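Local coordinates for p22 protein (Trypanosoma brucei, PDB 3JV1) that acts as an accessory factor for RNA editing specific to cytochrome oxidase subunit II, as a member of the Mam33 family, at residues A[32-37]-A[45-50]; A[49-54]-A[146-151]; A[56-61]-A[74-79]; A[83-88]-A[99-104]. All coordinates share one frame; numbering follows the deposited sequence.

Interaction 1. Residues A[32-37]-A[45-50]; sequences EGWTID and FTMRKS
Trp34 packs its indole face against the aliphatic chain of Lys49, and this CH-pi contact lies at one end of the short antiparallel pairing of strand 35-37 with strand 46-51. Lys49 CG sits 3.5 Å from the centroid of the Trp34 six-membered ring, almost on the ring normal. Its CD lies over the same face, nearer the rim, 3.3 Å from Trp34 CE2. The first torsion of Lys49 (chi1 63°) places CG between backbone N and carbonyl carbon, and the later bend at chi3 carries NZ past the indole to the carbonyl O of Arg148. The methyl CE of Met47 reaches Trp34 CB from another direction, with the two side chains nearly perpendicular.

At the far end Asp37 lies alongside Thr46, both pointing the same way. Thr46 OG1 donates to Asp37 OD2 (3.1 Å), which receives it on its anti lone pair. The backbone seals the pair: Asp37 N meets Thr46 O at 2.7 Å, and Thr35 N meets Arg48 O at 2.7 Å. Arg48 runs extended beside Asp37, its NH1 4.2 Å from Asp37 OD2, too long for a salt bridge. Ile36 and Met47, on the other face, turn to helix 152-181.

The chemistry thus divides by face: carbon packs toward the helix, while hydroxyl, carboxylate and guanidinium gather on the opposite side, where the nearby arginine may favour a charged Asp37.

Interaction 2. Residues A[49-54]-A[146-151]; sequences KSHGDE and SARGVN
His51 and Arg148 bring the two backbones nearest, their CA atoms 6.9 Å apart, where the type II' turn from His51 to Glu54 faces the loop that leaves helix 135-146. Helix 135-146 ends there in a Schellman motif, with Gly149, at positive phi, as the C-prime residue.

Arg148 carries the contact. Extended from CG to NE, it passes His51 at about a right angle and lays its CG squarely over the imidazole, 3.7 Å from the ring centroid. Farther along, His51 NE2 sits above the middle of the guanidinium, the two planes being 42° apart. His51 is brought there by a chi1 of -177°, which points CG away from the backbone N.

Beyond the ring, Arg148 grips Glu54 side-on. NE binds OE1 of Glu54 at 2.7 Å, and NH2 binds OE2 of Glu54 at 3.2 Å, so each oxygen takes one nitrogen, both met on the syn side. Nearer the backbone, Lys49 NZ donates to the carbonyl O of Arg148 at 3.1 Å, approaching from above the carbonyl plane.

The guanidinium has further partners: NH1 donates to Tyr144 O, the Tyr144 ring makes a cation-pi contact, and NH2 also forms a salt bridge with Asp4 of the second subunit. One buried arginine therefore shares its charge between carboxylates of two chains, which would favour an ionised Glu54, and ties the hairpin turn to both the helix end and the trimer interface.

Interaction 3. Residues A[56-61]-A[74-79]; sequences IILQLT and LDVLVV
Leu58 and Val76 lie side by side at the middle of the apolar face, pointing the same way, with Leu58 CD1 3.5 Å from Val76 CG2. Both methyls of Leu58 bear on that one Val76 branch. CD1 also meets Leu74 CD1 at 3.9 Å, the leucine side chains slanting past each other. Leu74 has its CG between backbone N and carbonyl carbon (chi1 49°), which lets its other methyl, CD2, meet Leu60 CD1 at 4.1 Å. Toward the opposite end Ile56 CD1 sits against both branches of Val78, 3.9 Å from CG1. Trp34 and Met47 extend this face on one side and Met89 on the other, while Phe180 of the second subunit packs on Val78.

These are adjacent antiparallel strands in the interior of the antiparallel sheet of this Mam33-family protein, joined as a hairpin, with Ile57 opposite Leu77 and Gln59 opposite Asp75 as the hydrogen-bonded pairs. Ile57 N reaches Leu77 O at 2.8 Å, and its O receives Leu77 N in return.

On the face of Ile57, Gln59, Asp75 and Leu77, Ile57 packs beside Leu77 and reaches Leu111 of helix 107-111. The extended chain of Gln59 slants past Leu77, its OE1 3.6 Å from Leu77 CD1. Farther out Thr61 and Asp75 meet nearly at right angles. A water there donates to Asp75 OD1 at 2.6 Å and also hydrogen-bonds Thr61 OG1, which pairs with Thr73 OG1 as well.

Interaction 4. Residues A[83-88]-A[99-104]; sequences KALVFG and NNVCFR
Val101, opposite Phe87 and diagonal to Leu85, touches both, one methyl to each. Its CG1 meets Leu85 CD2 at 3.7 Å. Its CG2 meets Phe87 CD1 at 3.8 Å, the two side chains lying alongside one another. Phe103 continues this face: Ala84 O lies over its ring, 3.6 Å from Phe103 CD1, and Lys83 CD approaches the ring edge near CZ. With chi1 at -172°, the Phe103 ring swings back beside its own carbonyl carbon to meet them.

On the other face Val86 CG2 touches Arg104 CG at 3.9 Å. Arg104 bends at chi2 and folds back over its own strand, one guanidinium face resting on Cys102 CB. NH1 donates to Phe103 O and to Tyr125 O.

The backbone sets these positions. Hydrogen-bonded antiparallel pairs Ala84-Arg104 and Val86-Cys102 hold the register until a classic beta bulge, where Asn99 and Asn100 both face Gly88. Gly88 O accepts from Asn99 N at 2.8 Å and from Asn100 N at 3.0 Å. Asn99 ND2 hydrogen-bonds Ser90 OG.

The second subunit reaches the same hairpin: its Trp173 NE1 binds Val101 O and its Phe180 packs edge-to-face with Phe103. Strand 83-92 pairs on its far side with strand 72-80, and helix 135-146 packs on the apolar face, with Tyr144 against Leu85 and Phe87 and Phe141 against Val101.

In the fold
Interactions 1, 3 and 4 are antiparallel pairings in one sheet, whereas interaction 2 fastens that sheet to the loop between two helices. Interaction 3 is the buried middle, almost wholly aliphatic on one face; interaction 1 on one flank and interaction 4 on the other are only partly buried and mix apolar with polar faces. Interaction 2, at the surface, relies instead on a salt bridge, a hydrogen bond and a CH-pi contact. Lys49 belongs to both interactions 1 and 2, and the backbone bonds Met47 O to Leu58 N and Val76 O to Phe87 N run interactions 1, 3 and 4 together. Interactions 2, 3 and 4 touch the second subunit; interaction 1 touches no other chain.

Interaction 1. Residues A[32-37]-A[45-50]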
loop_
_atom_site.group_PDB
_atom_site.type_symbol
_atom_site.label_atom_id
_atom_site.label_comp_id
_atom_site.label_asym_id
_atom_site.label_seq_id
_atom_site.Cartn_x
_atom_site.Cartn_y
_atom_site.Cartn_z
ATOM N N GLU A 32 -5.515 -1.424 -33.642
ATOM C CA GLU A 32 -5.481 -2.707 -34.346
ATOM C C GLU A 32 -4.700 -3.801 -33.609
ATOM O O GLU A 32 -3.579 -3.581 -33.162
ATOM C CB GLU A 32 -4.862 -2.497 -35.730
ATOM C CG GLU A 32 -5.108 -3.606 -36.744
ATOM C CD GLU A 32 -6.502 -3.557 -37.343
ATOM O OE1 GLU A 32 -6.954 -2.447 -37.705
ATOM O OE2 GLU A 32 -7.140 -4.627 -37.464
ATOM N N GLY A 33 -5.298 -4.984 -33.498
ATOM C CA GLY A 33 -4.640 -6.094 -32.830
ATOM C C GLY A 33 -4.863 -6.169 -31.331
ATOM O O GLY A 33 -4.716 -7.230 -30.728
ATOM N N TRP A 34 -5.223 -5.047 -30.723
ATOM C CA TRP A 34 -5.450 -5.014 -29.283
ATOM C C TRP A 34 -6.852 -5.414 -28.881
ATOM O O TRP A 34 -7.823 -5.065 -29.541
ATOM C CB TRP A 34 -5.191 -3.619 -28.718
ATOM C CG TRP A 34 -3.760 -3.205 -28.731
ATOM C CD1 TRP A 34 -3.124 -2.483 -29.695
ATOM C CD2 TRP A 34 -2.796 -3.445 -27.703
ATOM N NE1 TRP A 34 -1.820 -2.249 -29.326
ATOM C CE2 TRP A 34 -1.593 -2.828 -28.106
ATOM C CE3 TRP A 34 -2.831 -4.121 -26.475
ATOM C CZ2 TRP A 34 -0.432 -2.864 -27.324
ATOM C CZ3 TRP A 34 -1.670 -4.158 -25.696
ATOM C CH2 TRP A 34 -0.490 -3.530 -26.127
ATOM N N THR A 35 -6.939 -6.160 -27.789
ATOM C CA THR A 35 -8.216 -6.573 -27.240
ATOM C C THR A 35 -8.301 -5.745 -25.966
ATOM O O THR A 35 -7.269 -5.356 -25.420
ATOM C CB THR A 35 -8.226 -8.062 -26.874
ATOM O OG1 THR A 35 -9.524 -8.417 -26.389
ATOM C CG2 THR A 35 -7.207 -8.355 -25.786
ATOM N N ILE A 36 -9.505 -5.445 -25.500
ATOM C CA ILE A 36 -9.619 -4.664 -24.283
ATOM C C ILE A 36 -10.579 -5.277 -23.281
ATOM O O ILE A 36 -11.671 -5.722 -23.620
ATOM C CB ILE A 36 -10.015 -3.206 -24.573
ATOM C CG1 ILE A 36 -9.966 -2.402 -23.274
ATOM C CG2 ILE A 36 -11.390 -3.144 -25.196
ATOM C CD1 ILE A 36 -9.703 -0.926 -23.482
ATOM N N ASP A 37 -10.131 -5.308 -22.035
ATOM C CA ASP A 37 -10.896 -5.870 -20.944
ATOM C C ASP A 37 -11.317 -4.717 -20.046
ATOM O O ASP A 37 -10.594 -4.337 -19.124
ATOM C CB ASP A 37 -10.012 -6.881 -20.204
ATOM C CG ASP A 37 -10.622 -7.374 -18.915
ATOM O OD1 ASP A 37 -11.808 -7.762 -18.919
ATOM O OD2 ASP A 37 -9.897 -7.383 -17.894
ATOM N N PHE A 45 -8.601 -0.974 -16.312
ATOM C CA PHE A 45 -8.784 -2.012 -17.315
ATOM C C PHE A 45 -7.460 -2.577 -17.831
ATOM O O PHE A 45 -6.376 -2.055 -17.543
ATOM C CB PHE A 45 -9.603 -1.455 -18.488
ATOM C CG PHE A 45 -8.947 -0.300 -19.201
ATOM C CD1 PHE A 45 -8.046 -0.525 -20.236
ATOM C CD2 PHE A 45 -9.233 1.016 -18.836
ATOM C CE1 PHE A 45 -7.438 0.541 -20.900
ATOM C CE2 PHE A 45 -8.633 2.093 -19.488
ATOM C CZ PHE A 45 -7.732 1.858 -20.525
ATOM N N THR A 46 -7.552 -3.657 -18.598
ATOM C CA THR A 46 -6.362 -4.277 -19.152
ATOM C C THR A 46 -6.517 -4.438 -20.659
ATOM O O THR A 46 -7.623 -4.628 -21.161
ATOM C CB THR A 46 -6.114 -5.661 -18.536
ATOM O OG1 THR A 46 -7.133 -6.560 -18.978
ATOM C CG2 THR A 46 -6.148 -5.590 -17.026
ATOM N N MET A 47 -5.404 -4.344 -21.378
ATOM C CA MET A 47 -5.399 -4.509 -22.827
ATOM C C MET A 47 -4.405 -5.616 -23.160
ATOM O O MET A 47 -3.394 -5.760 -22.484
ATOM C CB MET A 47 -4.971 -3.216 -23.509
ATOM C CG MET A 47 -5.906 -2.037 -23.280
ATOM S SD MET A 47 -5.343 -0.535 -24.113
ATOM C CE MET A 47 -5.517 -1.034 -25.825
ATOM N N ARG A 48 -4.694 -6.397 -24.199
ATOM C CA ARG A 48 -3.817 -7.486 -24.595
ATOM C C ARG A 48 -3.733 -7.631 -26.114
ATOM O O ARG A 48 -4.671 -7.304 -26.836
ATOM C CB ARG A 48 -4.320 -8.810 -24.014
ATOM C CG ARG A 48 -4.624 -8.785 -22.528
ATOM C CD ARG A 48 -4.981 -10.174 -22.032
ATOM N NE ARG A 48 -5.208 -10.224 -20.589
ATOM C CZ ARG A 48 -6.258 -9.690 -19.970
ATOM N NH1 ARG A 48 -7.190 -9.049 -20.660
ATOM N NH2 ARG A 48 -6.394 -9.827 -18.658
ATOM N N LYS A 49 -2.597 -8.122 -26.589
ATOM C CA LYS A 49 -2.396 -8.363 -28.013
ATOM C C LYS A 49 -1.271 -9.368 -28.135
ATOM O O LYS A 49 -0.409 -9.443 -27.263
ATOM C CB LYS A 49 -2.002 -7.083 -28.755
ATOM C CG LYS A 49 -0.676 -6.492 -28.308
ATOM C CD LYS A 49 -0.117 -5.501 -29.328
ATOM C CE LYS A 49 0.414 -6.223 -30.560
ATOM N NZ LYS A 49 1.116 -5.308 -31.499
ATOM N N SER A 50 -1.284 -10.155 -29.201
ATOM C CA SER A 50 -0.217 -11.121 -29.401
ATOM C C SER A 50 0.828 -10.492 -30.314
ATOM O O SER A 50 0.538 -9.569 -31.075
ATOM C CB SER A 50 -0.752 -12.427 -30.013
ATOM O OG SER A 50 -1.478 -12.199 -31.206
#

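Interaction 2. Residues A[49-54]-A[146-151]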
loop_
_atom_site.group_PDB
_atom_site.type_symbol
_atom_site.label_atom_id
_atom_site.label_comp_id
_atom_site.label_asym_id
_atom_site.label_seq_id
_atom_site.Cartn_x
_atom_site.Cartn_y
_atom_site.Cartn_z
ATOM N N LYS A 49 -2.597 -8.122 -26.589
ATOM C CA LYS A 49 -2.396 -8.363 -28.013
ATOM C C LYS A 49 -1.271 -9.368 -28.135
ATOM O O LYS A 49 -0.409 -9.443 -27.263
ATOM C CB LYS A 49 -2.002 -7.083 -28.755
ATOM C CG LYS A 49 -0.676 -6.492 -28.308
ATOM C CD LYS A 49 -0.117 -5.501 -29.328
ATOM C CE LYS A 49 0.414 -6.223 -30.560
ATOM N NZ LYS A 49 1.116 -5.308 -31.499
ATOM N N SER A 50 -1.284 -10.155 -29.201
ATOM C CA SER A 50 -0.217 -11.121 -29.401
ATOM C C SER A 50 0.828 -10.492 -30.314
ATOM O O SER A 50 0.538 -9.569 -31.075
ATOM C CB SER A 50 -0.752 -12.427 -30.013
ATOM O OG SER A 50 -1.478 -12.199 -31.206
ATOM N N HIS A 51 2.054 -10.978 -30.197
ATOM C CA HIS A 51 3.168 -10.502 -31.003
ATOM C C HIS A 51 3.931 -11.779 -31.322
ATOM O O HIS A 51 4.964 -12.064 -30.722
ATOM C CB HIS A 51 4.046 -9.554 -30.184
ATOM C CG HIS A 51 5.174 -8.950 -30.962
ATOM N ND1 HIS A 51 4.981 -7.985 -31.926
ATOM C CD2 HIS A 51 6.508 -9.175 -30.919
ATOM C CE1 HIS A 51 6.147 -7.640 -32.439
ATOM N NE2 HIS A 51 7.089 -8.347 -31.846
ATOM N N GLY A 52 3.401 -12.561 -32.256
ATOM C CA GLY A 52 4.044 -13.817 -32.575
ATOM C C GLY A 52 3.842 -14.728 -31.380
ATOM O O GLY A 52 2.713 -14.906 -30.923
ATOM N N ASP A 53 4.921 -15.294 -30.853
ATOM C CA ASP A 53 4.801 -16.174 -29.703
ATOM C C ASP A 53 4.609 -15.421 -28.387
ATOM O O ASP A 53 4.264 -16.022 -27.371
ATOM C CB ASP A 53 6.030 -17.073 -29.580
ATOM C CG ASP A 53 6.152 -18.057 -30.720
ATOM O OD1 ASP A 53 6.459 -17.625 -31.847
ATOM O OD2 ASP A 53 5.934 -19.265 -30.489
ATOM N N GLU A 54 4.839 -14.112 -28.386
ATOM C CA GLU A 54 4.677 -13.364 -27.150
ATOM C C GLU A 54 3.295 -12.759 -27.006
ATOM O O GLU A 54 2.563 -12.595 -27.979
ATOM C CB GLU A 54 5.707 -12.232 -27.039
ATOM C CG GLU A 54 6.676 -12.099 -28.199
ATOM C CD GLU A 54 7.633 -10.934 -28.023
ATOM O OE1 GLU A 54 7.167 -9.796 -27.835
ATOM O OE2 GLU A 54 8.857 -11.150 -28.077
ATOM N N SER A 146 8.238 0.107 -28.958
ATOM C CA SER A 146 7.616 0.689 -30.133
ATOM C C SER A 146 7.354 -0.359 -31.220
ATOM O O SER A 146 6.327 -0.320 -31.883
ATOM C CB SER A 146 8.486 1.813 -30.687
ATOM O OG SER A 146 7.760 2.554 -31.648
ATOM N N ALA A 147 8.273 -1.300 -31.398
ATOM C CA ALA A 147 8.095 -2.344 -32.405
ATOM C C ALA A 147 6.894 -3.225 -32.072
ATOM O O ALA A 147 6.392 -3.954 -32.927
ATOM C CB ALA A 147 9.352 -3.200 -32.511
ATOM N N ARG A 148 6.440 -3.159 -30.823
ATOM C CA ARG A 148 5.303 -3.950 -30.394
ATOM C C ARG A 148 4.020 -3.123 -30.265
ATOM O O ARG A 148 3.031 -3.580 -29.695
ATOM C CB ARG A 148 5.641 -4.656 -29.074
ATOM C CG ARG A 148 6.745 -5.694 -29.252
ATOM C CD ARG A 148 7.360 -6.186 -27.947
ATOM N NE ARG A 148 8.231 -7.324 -28.221
ATOM C CZ ARG A 148 9.296 -7.267 -29.017
ATOM N NH1 ARG A 148 9.632 -6.123 -29.598
ATOM N NH2 ARG A 148 9.986 -8.363 -29.287
ATOM N N GLY A 149 4.033 -1.908 -30.802
ATOM C CA GLY A 149 2.843 -1.074 -30.733
ATOM C C GLY A 149 2.705 -0.199 -29.502
ATOM O O GLY A 149 1.767 0.592 -29.408
ATOM N N VAL A 150 3.622 -0.330 -28.549
ATOM C CA VAL A 150 3.558 0.493 -27.346
ATOM C C VAL A 150 4.266 1.791 -27.687
ATOM O O VAL A 150 5.455 1.970 -27.414
ATOM C CB VAL A 150 4.245 -0.195 -26.158
ATOM C CG1 VAL A 150 4.019 0.612 -24.895
ATOM C CG2 VAL A 150 3.693 -1.608 -25.996
ATOM N N ASN A 151 3.504 2.689 -28.300
ATOM C CA ASN A 151 4.006 3.972 -28.759
ATOM C C ASN A 151 3.074 5.111 -28.355
ATOM O O ASN A 151 2.161 4.917 -27.551
ATOM C CB ASN A 151 4.160 3.907 -30.280
ATOM C CG ASN A 151 2.964 3.247 -30.952
ATOM O OD1 ASN A 151 3.086 2.639 -32.019
ATOM N ND2 ASN A 151 1.801 3.370 -30.332
#

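Interaction 3. Residues A[56-61]-A[74-79]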
loop_
_atom_site.group_PDB
_atom_site.type_symbol
_atom_site.label_atom_id
_atom_site.label_comp_id
_atom_site.label_asym_id
_atom_site.label_seq_id
_atom_site.Cartn_x
_atom_site.Cartn_y
_atom_site.Cartn_z
ATOM N N ILE A 56 1.424 -9.397 -25.228
ATOM C CA ILE A 56 1.727 -8.099 -24.651
ATOM C C ILE A 56 0.506 -7.725 -23.819
ATOM O O ILE A 56 -0.614 -7.722 -24.328
ATOM C CB ILE A 56 1.942 -7.033 -25.747
ATOM C CG1 ILE A 56 2.808 -7.600 -26.886
ATOM C CG2 ILE A 56 2.567 -5.784 -25.133
ATOM C CD1 ILE A 56 4.178 -8.085 -26.477
ATOM N N ILE A 57 0.723 -7.420 -22.544
ATOM C CA ILE A 57 -0.378 -7.081 -21.655
ATOM C C ILE A 57 -0.203 -5.702 -21.038
ATOM O O ILE A 57 0.867 -5.373 -20.515
ATOM C CB ILE A 57 -0.496 -8.111 -20.526
ATOM C CG1 ILE A 57 -0.730 -9.498 -21.126
ATOM C CG2 ILE A 57 -1.619 -7.726 -19.580
ATOM C CD1 ILE A 57 -0.748 -10.615 -20.110
ATOM N N LEU A 58 -1.262 -4.903 -21.126
ATOM C CA LEU A 58 -1.288 -3.552 -20.583
ATOM C C LEU A 58 -2.277 -3.532 -19.429
ATOM O O LEU A 58 -3.461 -3.778 -19.634
ATOM C CB LEU A 58 -1.756 -2.559 -21.649
ATOM C CG LEU A 58 -0.780 -1.866 -22.598
ATOM C CD1 LEU A 58 -0.302 -0.569 -21.970
ATOM C CD2 LEU A 58 0.378 -2.794 -22.944
ATOM N N GLN A 59 -1.796 -3.235 -18.227
ATOM C CA GLN A 59 -2.663 -3.186 -17.048
ATOM C C GLN A 59 -2.533 -1.829 -16.372
ATOM O O GLN A 59 -1.453 -1.498 -15.876
ATOM C CB GLN A 59 -2.259 -4.254 -16.020
ATOM C CG GLN A 59 -1.949 -5.622 -16.579
ATOM C CD GLN A 59 -1.455 -6.584 -15.508
ATOM O OE1 GLN A 59 -0.542 -6.265 -14.745
ATOM N NE2 GLN A 59 -2.051 -7.771 -15.455
ATOM N N LEU A 60 -3.608 -1.044 -16.351
ATOM C CA LEU A 60 -3.569 0.260 -15.683
ATOM C C LEU A 60 -3.396 -0.025 -14.203
ATOM O O LEU A 60 -4.029 -0.935 -13.674
ATOM C CB LEU A 60 -4.873 1.028 -15.893
ATOM C CG LEU A 60 -5.079 1.805 -17.195
ATOM C CD1 LEU A 60 -4.236 3.062 -17.163
ATOM C CD2 LEU A 60 -4.731 0.940 -18.389
ATOM N N THR A 61 -2.537 0.739 -13.535
ATOM C CA THR A 61 -2.301 0.518 -12.118
ATOM C C THR A 61 -2.679 1.704 -11.233
ATOM O O THR A 61 -2.613 1.610 -10.007
ATOM C CB THR A 61 -0.821 0.142 -11.844
ATOM O OG1 THR A 61 0.036 1.166 -12.352
ATOM C CG2 THR A 61 -0.470 -1.173 -12.507
ATOM N N LEU A 74 0.776 2.472 -15.427
ATOM C CA LEU A 74 0.384 1.180 -15.948
ATOM C C LEU A 74 1.610 0.307 -16.098
ATOM O O LEU A 74 2.732 0.799 -16.130
ATOM C CB LEU A 74 -0.336 1.336 -17.294
ATOM C CG LEU A 74 0.281 2.209 -18.388
ATOM C CD1 LEU A 74 1.375 1.455 -19.116
ATOM C CD2 LEU A 74 -0.808 2.614 -19.380
ATOM N N ASP A 75 1.382 -0.998 -16.157
ATOM C CA ASP A 75 2.448 -1.962 -16.339
ATOM C C ASP A 75 2.277 -2.551 -17.726
ATOM O O ASP A 75 1.157 -2.803 -18.172
ATOM C CB ASP A 75 2.348 -3.114 -15.339
ATOM C CG ASP A 75 2.856 -2.751 -13.963
ATOM O OD1 ASP A 75 3.527 -1.711 -13.814
ATOM O OD2 ASP A 75 2.589 -3.530 -13.029
ATOM N N VAL A 76 3.392 -2.767 -18.404
ATOM C CA VAL A 76 3.366 -3.374 -19.714
ATOM C C VAL A 76 4.172 -4.655 -19.580
ATOM O O VAL A 76 5.361 -4.621 -19.269
ATOM C CB VAL A 76 3.997 -2.460 -20.774
ATOM C CG1 VAL A 76 4.293 -3.251 -22.047
ATOM C CG2 VAL A 76 3.038 -1.323 -21.091
ATOM N N LEU A 77 3.517 -5.790 -19.777
ATOM C CA LEU A 77 4.217 -7.065 -19.683
ATOM C C LEU A 77 4.393 -7.704 -21.053
ATOM O O LEU A 77 3.480 -7.691 -21.881
ATOM C CB LEU A 77 3.465 -8.039 -18.774
ATOM C CG LEU A 77 3.251 -7.668 -17.302
ATOM C CD1 LEU A 77 2.057 -6.737 -17.163
ATOM C CD2 LEU A 77 3.017 -8.939 -16.500
ATOM N N VAL A 78 5.585 -8.239 -21.291
ATOM C CA VAL A 78 5.883 -8.933 -22.533
ATOM C C VAL A 78 6.211 -10.333 -22.052
ATOM O O VAL A 78 7.239 -10.555 -21.416
ATOM C CB VAL A 78 7.079 -8.304 -23.273
ATOM C CG1 VAL A 78 7.377 -9.098 -24.547
ATOM C CG2 VAL A 78 6.759 -6.850 -23.621
ATOM N N VAL A 79 5.306 -11.266 -22.334
ATOM C CA VAL A 79 5.436 -12.642 -21.881
ATOM C C VAL A 79 5.757 -13.620 -22.994
ATOM O O VAL A 79 5.108 -13.636 -24.037
ATOM C CB VAL A 79 4.132 -13.092 -21.178
ATOM C CG1 VAL A 79 4.349 -14.416 -20.450
ATOM C CG2 VAL A 79 3.671 -12.009 -20.212
HETATM O O HOH W 1 2.572 0.409 -12.669
#

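Interaction 4. Residues A[83-88]-A[99-104]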
loop_
_atom_site.group_PDB
_atom_site.type_symbol
_atom_site.label_atom_id
_atom_site.label_comp_id
_atom_site.label_asym_id
_atom_site.label_seq_id
_atom_site.Cartn_x
_atom_site.Cartn_y
_atom_site.Cartn_z
ATOM N N LYS A 83 8.343 -16.588 -19.137
ATOM C CA LYS A 83 9.022 -15.473 -18.477
ATOM C C LYS A 83 8.414 -14.151 -18.934
ATOM O O LYS A 83 7.709 -14.100 -19.938
ATOM C CB LYS A 83 10.514 -15.489 -18.810
ATOM C CG LYS A 83 11.225 -16.764 -18.403
ATOM C CD LYS A 83 12.707 -16.715 -18.785
ATOM C CE LYS A 83 13.412 -18.021 -18.442
ATOM N NZ LYS A 83 13.343 -18.320 -16.980
ATOM N N ALA A 84 8.686 -13.077 -18.205
ATOM C CA ALA A 84 8.148 -11.787 -18.595
ATOM C C ALA A 84 9.073 -10.606 -18.342
ATOM O O ALA A 84 9.807 -10.563 -17.357
ATOM C CB ALA A 84 6.819 -11.547 -17.891
ATOM N N LEU A 85 9.024 -9.653 -19.265
ATOM C CA LEU A 85 9.776 -8.414 -19.166
ATOM C C LEU A 85 8.645 -7.483 -18.737
ATOM O O LEU A 85 7.647 -7.355 -19.450
ATOM C CB LEU A 85 10.297 -7.986 -20.539
ATOM C CG LEU A 85 11.760 -7.561 -20.682
ATOM C CD1 LEU A 85 11.995 -7.063 -22.102
ATOM C CD2 LEU A 85 12.111 -6.491 -19.671
ATOM N N VAL A 86 8.788 -6.852 -17.575
ATOM C CA VAL A 86 7.753 -5.970 -17.060
ATOM C C VAL A 86 8.187 -4.510 -16.968
ATOM O O VAL A 86 9.089 -4.167 -16.211
ATOM C CB VAL A 86 7.285 -6.453 -15.667
ATOM C CG1 VAL A 86 6.095 -5.628 -15.196
ATOM C CG2 VAL A 86 6.907 -7.933 -15.736
ATOM N N PHE A 87 7.528 -3.658 -17.747
ATOM C CA PHE A 87 7.819 -2.229 -17.784
ATOM C C PHE A 87 6.856 -1.439 -16.902
ATOM O O PHE A 87 5.638 -1.466 -17.120
ATOM C CB PHE A 87 7.703 -1.704 -19.216
ATOM C CG PHE A 87 8.721 -2.279 -20.167
ATOM C CD1 PHE A 87 9.932 -1.623 -20.393
ATOM C CD2 PHE A 87 8.471 -3.476 -20.828
ATOM C CE1 PHE A 87 10.874 -2.157 -21.267
ATOM C CE2 PHE A 87 9.410 -4.022 -21.709
ATOM C CZ PHE A 87 10.615 -3.360 -21.929
ATOM N N GLY A 88 7.403 -0.750 -15.906
ATOM C CA GLY A 88 6.589 0.071 -15.031
ATOM C C GLY A 88 6.559 1.408 -15.734
ATOM O O GLY A 88 7.604 2.040 -15.900
ATOM N N ASN A 99 9.448 4.077 -16.199
ATOM C CA ASN A 99 9.908 4.389 -14.858
ATOM C C ASN A 99 10.746 3.257 -14.305
ATOM O O ASN A 99 11.702 3.495 -13.572
ATOM C CB ASN A 99 8.725 4.640 -13.920
ATOM C CG ASN A 99 7.844 5.763 -14.398
ATOM O OD1 ASN A 99 8.330 6.843 -14.744
ATOM N ND2 ASN A 99 6.537 5.520 -14.421
ATOM N N ASN A 100 10.375 2.027 -14.655
ATOM C CA ASN A 100 11.079 0.838 -14.191
ATOM C C ASN A 100 11.046 -0.253 -15.251
ATOM O O ASN A 100 10.154 -0.292 -16.087
ATOM C CB ASN A 100 10.425 0.279 -12.915
ATOM C CG ASN A 100 10.590 1.192 -11.713
ATOM O OD1 ASN A 100 11.667 1.276 -11.124
ATOM N ND2 ASN A 100 9.518 1.880 -11.343
ATOM N N VAL A 101 12.041 -1.128 -15.206
ATOM C CA VAL A 101 12.137 -2.268 -16.107
ATOM C C VAL A 101 12.562 -3.436 -15.233
ATOM O O VAL A 101 13.671 -3.444 -14.692
ATOM C CB VAL A 101 13.200 -2.083 -17.206
ATOM C CG1 VAL A 101 13.288 -3.363 -18.045
ATOM C CG2 VAL A 101 12.846 -0.905 -18.086
ATOM N N CYS A 102 11.666 -4.403 -15.073
ATOM C CA CYS A 102 11.934 -5.580 -14.264
ATOM C C CYS A 102 11.877 -6.815 -15.137
ATOM O O CYS A 102 11.249 -6.817 -16.201
ATOM C CB CYS A 102 10.871 -5.747 -13.172
ATOM S SG CYS A 102 10.540 -4.278 -12.223
ATOM N N PHE A 103 12.546 -7.867 -14.682
ATOM C CA PHE A 103 12.497 -9.127 -15.388
ATOM C C PHE A 103 11.959 -10.164 -14.416
ATOM O O PHE A 103 12.408 -10.248 -13.278
ATOM C CB PHE A 103 13.861 -9.578 -15.885
ATOM C CG PHE A 103 13.782 -10.785 -16.774
ATOM C CD1 PHE A 103 13.327 -10.663 -18.080
ATOM C CD2 PHE A 103 14.083 -12.052 -16.284
ATOM C CE1 PHE A 103 13.169 -11.788 -18.889
ATOM C CE2 PHE A 103 13.926 -13.181 -17.087
ATOM C CZ PHE A 103 13.468 -13.044 -18.392
ATOM N N ARG A 104 10.985 -10.944 -14.866
ATOM C CA ARG A 104 10.395 -11.968 -14.025
ATOM C C ARG A 104 10.585 -13.356 -14.617
ATOM O O ARG A 104 10.025 -13.677 -15.663
ATOM C CB ARG A 104 8.904 -11.682 -13.833
ATOM C CG ARG A 104 8.630 -10.350 -13.171
ATOM C CD ARG A 104 9.224 -10.299 -11.774
ATOM N NE ARG A 104 9.007 -8.996 -11.149
ATOM C CZ ARG A 104 9.978 -8.218 -10.685
ATOM N NH1 ARG A 104 11.249 -8.606 -10.765
ATOM N NH2 ARG A 104 9.678 -7.045 -10.149
#